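Local structure of papillomavirus transcription factor E2 (1QQH) at residues 11-16 and 79-84; 25-30 and 71-76; 54-59 and 108-113. The protein regulates viral transcription as the papillomavirus E2 factor, of which this chain is part of the N-terminal activation domain. The protein carries 1 engineered substitution. One frame throughout, in Å; residues are numbered along the deposited sequence.

How the interactions relate
All three contacts reach one antiparallel sheet, at two ends of an elongated fold. Interactions 1 and 2 are neighbours, their centres about 8 Å apart: strands 81-89 and 63-75 pair, and the salt bridge from Lys83 NZ to Glu25 OE2 (2.6 Å) ties them together. Interaction 3 lies across the chain's centre, about 34 Å from interaction 1 and about 30 Å from interaction 2, centre to centre; strand 45-56, next to 63-75, spans the gap. Along the chain, interaction 2 falls between the segments of interaction 1; those of interaction 3 alternate with both, 54-59 before 71-76 and 108-113 after 79-84. Helix 3-19 and its loop cover one end, beside the second subunit, and helix 107-111 the other.

Interaction 1 (11-16 and 79-84); sequences QMALQG and GTWDKT
The indole of Trp81, at the start of strand 81-89, lies against the backbone of Gly16 and the methyl of Ala13 on helix 3-19. Its CG is anti to the carbonyl carbon (chi1 -69°), which directs the ring to the helix, although the nearest CA atoms, those of Gly16 and Trp81, remain 7.8 Å apart; chi2 of 89° sets the ring plane crosswise to the CA-CB-CG plane. The pyrrole side serves Gly16, with Trp81 NE1 3.5 Å from Gly16 C and Trp81 CD1 3.8 Å from Gly16 O. The benzene side serves Ala13: Trp81 CZ2 is 4.0 Å from Ala13 CB and 3.7 Å from Ala13 O. Ala13 O and Gly16 C both meet the ring obliquely. Glycine, having no side chain, lets the indole settle directly on the helix backbone. Phe45 of strand 45-56 meets both Trp81 and Ala13, while on the same helix Leu14 packs on Leu29 of the second subunit. Between the segments 128 Å² is buried, both sides summed, and no hydrogen bond links them. Helix and strand are therefore joined here by van der Waals contact, consisting of the indole lying on a glycine backbone and an alanine methyl.

Interaction 2 (25-30 and 71-76); sequences EDWTLQ and SVYYMT
Trp27 drives the edge of its six-membered ring into one face of Tyr73. The tip atom Trp27 CH2 stands 3.5 Å above the plane of the Tyr73 ring, over its centre. Its distances to the tyrosine carbons are accordingly similar: Trp27 CH2 is 3.6 Å from Tyr73 CE2, and Trp27 CH2 is 4.1 Å from Tyr73 CD1. The centroids are 4.9 Å apart and the planes meet at 68°, the geometry of a T-shaped stack. At the edge of the tyrosine ring sits the carboxylate of Glu25, its plane 77° from that of the ring. Tyr73 OH donates to Glu25 OE1 at 2.6 Å, meeting the syn side 17° out of the carboxylate plane. A chain extended beyond CG takes Glu25 to the phenol. Salt bridges from Lys47 at OE1 and Lys83 at OE2 would probably favour the charged carboxylate. Lys47 also makes a cation-pi contact with Trp27, whose NE1 donates to Tyr22 O and whose ring packs on Leu29 of the second subunit. The T-shaped pair, with its buried hydrogen bond, fastens the loop after helix 3-19 to strand 63-75, joining the helical end of the E2 activation domain to its antiparallel sheet.

Interaction 3 (54-59 and 108-113); sequences VYFDGN and KSECEK
Phe56, the last residue of strand 45-56, brings the CD2, CE2 and CZ atoms of its ring to Cys111 and Glu110 of helix 107-111. The close part of the contact is centred on Cys111: Phe56 CE2 lies 3.6 Å from Cys111 CA, and Phe56 CD2 lies 3.7 Å from Cys111 SG. The sulfur is 5.0 Å from the ring centroid and 70° off the ring normal, an oblique approach that excludes a seat above the ring centre. It is the first torsion of the cysteine, with SG anti to the backbone N (chi1 -168°), that brings the thiol near Phe56 CD2. At the ring's far end, Phe56 CZ meets the methylene Glu110 CG at 3.9 Å; the bend at chi2 (74°) leads the glutamate's carboxylate onward, leaving aliphatic carbon at the phenyl. Within its own strand, Val54 CG1 lies 3.4 Å above one face of the Phe56 ring, offset toward the rim, and Trp120 of strand 120-124 packs on both Phe56 and Cys111. Outward from Phe56 the contact thins quickly. Asp57 OD1 stays 5.1 Å from Cys111 SG and is bonded instead to Thr117 N. Lys113 is exposed, and its salt bridge from Lys113 NZ to the buried Glu110, at OE1, is long at 3.8 Å. Apolar contact thus dominates the buried side, while the solvent side holds the partly exposed Asp57 and the loosely tied Lys113. The arrangement is a Cys sulfur-aromatic contact, here where helix 107-111 packs on the end of strand 45-56 in the antiparallel sheet.

Interaction 1 (11-16 and 79-84)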
# COMPACT_ATOMS: atom_id res chain seq x y z
N GLN A 11 -5.14 9.02 -1.12
CA GLN A 11 -6.09 7.94 -0.95
C GLN A 11 -6.91 7.70 -2.22
O GLN A 11 -7.10 6.57 -2.64
CB GLN A 11 -7.03 8.24 0.20
CG GLN A 11 -7.52 6.98 0.87
CD GLN A 11 -6.40 6.27 1.61
OE1 GLN A 11 -5.85 6.81 2.57
NE2 GLN A 11 -6.05 5.08 1.15
N MET A 12 -7.42 8.78 -2.81
CA MET A 12 -8.20 8.65 -4.03
C MET A 12 -7.33 8.06 -5.13
O MET A 12 -7.78 7.17 -5.87
CB MET A 12 -8.76 10.00 -4.46
CG MET A 12 -9.93 10.47 -3.59
SD MET A 12 -11.20 9.17 -3.34
CE MET A 12 -11.96 9.09 -5.00
N ALA A 13 -6.09 8.53 -5.23
CA ALA A 13 -5.17 8.02 -6.24
C ALA A 13 -5.01 6.51 -6.06
O ALA A 13 -5.08 5.75 -7.02
CB ALA A 13 -3.83 8.71 -6.12
N LEU A 14 -4.79 6.09 -4.82
CA LEU A 14 -4.61 4.68 -4.51
C LEU A 14 -5.88 3.88 -4.83
O LEU A 14 -5.81 2.72 -5.22
CB LEU A 14 -4.22 4.49 -3.04
CG LEU A 14 -2.79 4.92 -2.65
CD1 LEU A 14 -2.64 4.88 -1.14
CD2 LEU A 14 -1.77 4.02 -3.31
N GLN A 15 -7.05 4.50 -4.66
CA GLN A 15 -8.30 3.81 -4.98
C GLN A 15 -8.31 3.56 -6.49
O GLN A 15 -8.67 2.47 -6.94
CB GLN A 15 -9.51 4.66 -4.59
CG GLN A 15 -10.23 4.16 -3.33
CD GLN A 15 -10.46 5.26 -2.30
OE1 GLN A 15 -11.08 6.29 -2.59
NE2 GLN A 15 -9.96 5.05 -1.08
N GLY A 16 -7.88 4.55 -7.26
CA GLY A 16 -7.84 4.38 -8.71
C GLY A 16 -6.78 3.37 -9.11
O GLY A 16 -7.01 2.50 -9.96
N GLY A 79 -8.61 9.91 -16.37
CA GLY A 79 -8.48 9.29 -15.07
C GLY A 79 -7.93 7.88 -15.10
O GLY A 79 -7.98 7.18 -14.10
N THR A 80 -7.41 7.45 -16.25
CA THR A 80 -6.86 6.10 -16.35
C THR A 80 -5.36 6.15 -16.06
O THR A 80 -4.68 7.11 -16.42
CB THR A 80 -7.09 5.48 -17.74
OG1 THR A 80 -6.22 6.11 -18.70
CG2 THR A 80 -8.52 5.68 -18.18
N TRP A 81 -4.85 5.11 -15.41
CA TRP A 81 -3.44 5.05 -15.07
C TRP A 81 -2.57 4.42 -16.14
O TRP A 81 -2.81 3.31 -16.59
CB TRP A 81 -3.23 4.29 -13.75
CG TRP A 81 -3.76 5.02 -12.57
CD1 TRP A 81 -5.03 4.95 -12.07
CD2 TRP A 81 -3.07 6.00 -11.79
NE1 TRP A 81 -5.17 5.84 -11.03
CE2 TRP A 81 -3.98 6.50 -10.84
CE3 TRP A 81 -1.77 6.52 -11.81
CZ2 TRP A 81 -3.64 7.49 -9.91
CZ3 TRP A 81 -1.42 7.50 -10.90
CH2 TRP A 81 -2.36 7.97 -9.96
N ASP A 82 -1.54 5.16 -16.57
CA ASP A 82 -0.60 4.66 -17.56
C ASP A 82 0.75 4.51 -16.89
O ASP A 82 1.03 5.17 -15.88
CB ASP A 82 -0.49 5.60 -18.76
CG ASP A 82 -1.71 5.54 -19.65
OD1 ASP A 82 -2.19 4.42 -19.94
OD2 ASP A 82 -2.19 6.62 -20.07
N LYS A 83 1.59 3.65 -17.45
CA LYS A 83 2.91 3.38 -16.91
C LYS A 83 3.96 3.65 -17.99
O LYS A 83 3.83 3.19 -19.13
CB LYS A 83 2.95 1.92 -16.45
CG LYS A 83 4.30 1.38 -16.06
CD LYS A 83 4.16 -0.10 -15.73
CE LYS A 83 5.51 -0.76 -15.51
NZ LYS A 83 5.34 -2.20 -15.18
N THR A 84 4.99 4.41 -17.64
CA THR A 84 6.05 4.72 -18.59
C THR A 84 7.40 4.88 -17.91
O THR A 84 7.51 4.87 -16.69
CB THR A 84 5.73 6.01 -19.39
OG1 THR A 84 6.70 6.17 -20.42
CG2 THR A 84 5.76 7.22 -18.47

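Interaction 2 (25-30 and 71-76)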
# COMPACT_ATOMS: atom_id res chain seq x y z
N GLU A 25 0.75 -5.72 -9.68
CA GLU A 25 2.19 -5.58 -9.46
C GLU A 25 2.48 -5.49 -7.97
O GLU A 25 1.58 -5.30 -7.16
CB GLU A 25 2.73 -4.32 -10.14
CG GLU A 25 2.53 -4.26 -11.64
CD GLU A 25 3.15 -3.00 -12.24
OE1 GLU A 25 3.11 -1.95 -11.57
OE2 GLU A 25 3.66 -3.07 -13.38
N ASP A 26 3.75 -5.65 -7.63
CA ASP A 26 4.14 -5.55 -6.24
C ASP A 26 4.16 -4.07 -5.88
O ASP A 26 4.70 -3.25 -6.61
CB ASP A 26 5.52 -6.15 -6.00
CG ASP A 26 5.53 -7.65 -6.13
OD1 ASP A 26 4.55 -8.30 -5.70
OD2 ASP A 26 6.53 -8.20 -6.65
N TRP A 27 3.52 -3.74 -4.76
CA TRP A 27 3.49 -2.37 -4.28
C TRP A 27 3.84 -2.43 -2.80
O TRP A 27 3.11 -3.03 -2.01
CB TRP A 27 2.11 -1.76 -4.45
CG TRP A 27 1.72 -1.57 -5.86
CD1 TRP A 27 1.03 -2.45 -6.65
CD2 TRP A 27 2.06 -0.46 -6.70
NE1 TRP A 27 0.91 -1.95 -7.92
CE2 TRP A 27 1.53 -0.73 -7.99
CE3 TRP A 27 2.76 0.74 -6.50
CZ2 TRP A 27 1.68 0.15 -9.06
CZ3 TRP A 27 2.90 1.62 -7.57
CH2 TRP A 27 2.37 1.31 -8.84
N THR A 28 4.97 -1.83 -2.45
CA THR A 28 5.40 -1.81 -1.06
C THR A 28 4.72 -0.65 -0.35
O THR A 28 4.10 0.20 -1.00
CB THR A 28 6.92 -1.61 -0.96
OG1 THR A 28 7.27 -0.36 -1.55
CG2 THR A 28 7.64 -2.74 -1.68
N LEU A 29 4.82 -0.63 0.97
CA LEU A 29 4.23 0.45 1.75
C LEU A 29 4.95 1.74 1.35
O LEU A 29 4.34 2.79 1.23
CB LEU A 29 4.42 0.17 3.24
CG LEU A 29 3.62 -1.06 3.68
CD1 LEU A 29 4.02 -1.50 5.08
CD2 LEU A 29 2.14 -0.71 3.60
N GLN A 30 6.25 1.62 1.12
CA GLN A 30 7.07 2.76 0.71
C GLN A 30 6.56 3.36 -0.61
O GLN A 30 6.40 4.58 -0.72
CB GLN A 30 8.54 2.33 0.58
CG GLN A 30 9.45 3.40 -0.01
CD GLN A 30 10.92 2.98 -0.03
OE1 GLN A 30 11.61 3.00 1.01
NE2 GLN A 30 11.41 2.61 -1.21
N SER A 71 9.95 3.22 -13.50
CA SER A 71 8.56 3.23 -13.90
C SER A 71 7.80 4.38 -13.27
O SER A 71 7.81 4.56 -12.07
CB SER A 71 7.89 1.92 -13.50
OG SER A 71 8.57 0.82 -14.08
N VAL A 72 7.14 5.17 -14.11
CA VAL A 72 6.35 6.30 -13.65
C VAL A 72 4.89 6.03 -13.97
O VAL A 72 4.55 5.69 -15.11
CB VAL A 72 6.79 7.60 -14.34
CG1 VAL A 72 5.84 8.74 -13.96
CG2 VAL A 72 8.22 7.94 -13.96
N TYR A 73 4.04 6.16 -12.96
CA TYR A 73 2.61 5.93 -13.12
C TYR A 73 1.87 7.25 -13.01
O TYR A 73 1.81 7.86 -11.94
CB TYR A 73 2.09 4.96 -12.06
CG TYR A 73 2.79 3.61 -12.07
CD1 TYR A 73 4.14 3.51 -11.76
CD2 TYR A 73 2.10 2.45 -12.41
CE1 TYR A 73 4.80 2.27 -11.79
CE2 TYR A 73 2.75 1.21 -12.45
CZ TYR A 73 4.09 1.13 -12.14
OH TYR A 73 4.75 -0.07 -12.18
N TYR A 74 1.31 7.70 -14.12
CA TYR A 74 0.56 8.94 -14.15
C TYR A 74 -0.87 8.62 -14.54
O TYR A 74 -1.15 7.55 -15.09
CB TYR A 74 1.19 9.91 -15.14
CG TYR A 74 1.14 9.46 -16.58
CD1 TYR A 74 0.09 9.83 -17.41
CD2 TYR A 74 2.17 8.67 -17.12
CE1 TYR A 74 0.05 9.44 -18.75
CE2 TYR A 74 2.14 8.28 -18.47
CZ TYR A 74 1.08 8.67 -19.28
OH TYR A 74 1.04 8.32 -20.61
N MET A 75 -1.77 9.55 -14.26
CA MET A 75 -3.17 9.36 -14.60
C MET A 75 -3.58 10.30 -15.74
O MET A 75 -3.30 11.50 -15.69
CB MET A 75 -4.03 9.60 -13.36
CG MET A 75 -5.52 9.34 -13.58
SD MET A 75 -6.51 9.72 -12.10
CE MET A 75 -6.96 8.06 -11.56
N THR A 76 -4.21 9.75 -16.77
CA THR A 76 -4.65 10.56 -17.90
C THR A 76 -5.80 11.45 -17.46
O THR A 76 -6.34 11.29 -16.36
CB THR A 76 -5.14 9.68 -19.08
OG1 THR A 76 -6.37 9.03 -18.71
CG2 THR A 76 -4.11 8.63 -19.42

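Interaction 3 (54-59 and 108-113)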
# COMPACT_ATOMS: atom_id res chain seq x y z
N VAL A 54 24.95 14.43 -11.89
CA VAL A 54 25.17 15.62 -12.70
C VAL A 54 26.37 16.37 -12.15
O VAL A 54 26.44 16.65 -10.96
CB VAL A 54 23.95 16.55 -12.67
CG1 VAL A 54 24.26 17.82 -13.45
CG2 VAL A 54 22.74 15.85 -13.27
N TYR A 55 27.31 16.68 -13.04
CA TYR A 55 28.50 17.42 -12.66
C TYR A 55 28.39 18.82 -13.26
O TYR A 55 28.34 18.97 -14.48
CB TYR A 55 29.76 16.73 -13.19
CG TYR A 55 29.92 15.31 -12.71
CD1 TYR A 55 29.21 14.26 -13.30
CD2 TYR A 55 30.78 15.00 -11.66
CE1 TYR A 55 29.36 12.95 -12.85
CE2 TYR A 55 30.94 13.70 -11.21
CZ TYR A 55 30.23 12.67 -11.81
OH TYR A 55 30.39 11.38 -11.36
N PHE A 56 28.36 19.83 -12.40
CA PHE A 56 28.25 21.21 -12.86
C PHE A 56 29.63 21.80 -13.07
O PHE A 56 30.53 21.60 -12.26
CB PHE A 56 27.45 22.03 -11.86
CG PHE A 56 26.07 21.51 -11.64
CD1 PHE A 56 25.77 20.75 -10.51
CD2 PHE A 56 25.07 21.72 -12.59
CE1 PHE A 56 24.51 20.21 -10.32
CE2 PHE A 56 23.80 21.19 -12.42
CZ PHE A 56 23.52 20.43 -11.28
N ASP A 57 29.77 22.54 -14.17
CA ASP A 57 31.05 23.14 -14.53
C ASP A 57 31.95 21.95 -14.84
O ASP A 57 31.47 20.82 -14.94
CB ASP A 57 31.61 23.96 -13.37
CG ASP A 57 30.59 24.92 -12.78
OD1 ASP A 57 30.02 25.73 -13.54
OD2 ASP A 57 30.35 24.85 -11.55
N GLY A 58 33.25 22.19 -15.00
CA GLY A 58 34.15 21.10 -15.29
C GLY A 58 34.76 20.53 -14.02
O GLY A 58 35.98 20.45 -13.89
N ASN A 59 33.91 20.11 -13.08
CA ASN A 59 34.39 19.58 -11.82
C ASN A 59 33.63 18.36 -11.32
O ASN A 59 32.41 18.39 -11.20
CB ASN A 59 34.34 20.69 -10.76
CG ASN A 59 34.77 20.21 -9.39
OD1 ASN A 59 35.84 19.63 -9.22
ND2 ASN A 59 33.92 20.46 -8.39
N LYS A 108 18.98 22.87 -16.29
CA LYS A 108 19.44 24.23 -16.52
C LYS A 108 19.13 25.07 -15.29
O LYS A 108 19.95 25.87 -14.85
CB LYS A 108 18.76 24.85 -17.73
CG LYS A 108 19.17 26.30 -17.94
CD LYS A 108 18.62 26.90 -19.22
CE LYS A 108 19.17 28.31 -19.45
NZ LYS A 108 18.60 28.97 -20.66
N SER A 109 17.94 24.90 -14.74
CA SER A 109 17.54 25.65 -13.57
C SER A 109 18.39 25.17 -12.40
O SER A 109 18.70 25.92 -11.48
CB SER A 109 16.06 25.44 -13.28
OG SER A 109 15.87 24.37 -12.37
N GLU A 110 18.76 23.90 -12.45
CA GLU A 110 19.56 23.30 -11.40
C GLU A 110 21.00 23.81 -11.43
O GLU A 110 21.66 23.88 -10.39
CB GLU A 110 19.56 21.79 -11.58
CG GLU A 110 19.81 21.03 -10.34
CD GLU A 110 18.62 21.03 -9.39
OE1 GLU A 110 17.51 21.44 -9.79
OE2 GLU A 110 18.80 20.59 -8.24
N CYS A 111 21.48 24.15 -12.62
CA CYS A 111 22.84 24.65 -12.76
C CYS A 111 22.91 26.09 -12.26
O CYS A 111 23.95 26.56 -11.81
CB CYS A 111 23.27 24.60 -14.23
SG CYS A 111 25.04 24.88 -14.48
N GLU A 112 21.77 26.78 -12.33
CA GLU A 112 21.70 28.15 -11.86
C GLU A 112 21.83 28.16 -10.34
O GLU A 112 22.12 29.20 -9.75
CB GLU A 112 20.37 28.77 -12.29
CG GLU A 112 20.15 28.71 -13.79
CD GLU A 112 18.83 29.30 -14.23
OE1 GLU A 112 17.80 29.03 -13.58
OE2 GLU A 112 18.82 30.04 -15.24
N LYS A 113 21.64 27.00 -9.72
CA LYS A 113 21.75 26.88 -8.28
C LYS A 113 23.19 26.55 -7.88
O LYS A 113 23.64 26.94 -6.81
CB LYS A 113 20.84 25.77 -7.75
CG LYS A 113 19.37 25.97 -8.04
CD LYS A 113 18.57 24.86 -7.38
CE LYS A 113 17.11 24.91 -7.77
NZ LYS A 113 16.35 23.86 -7.05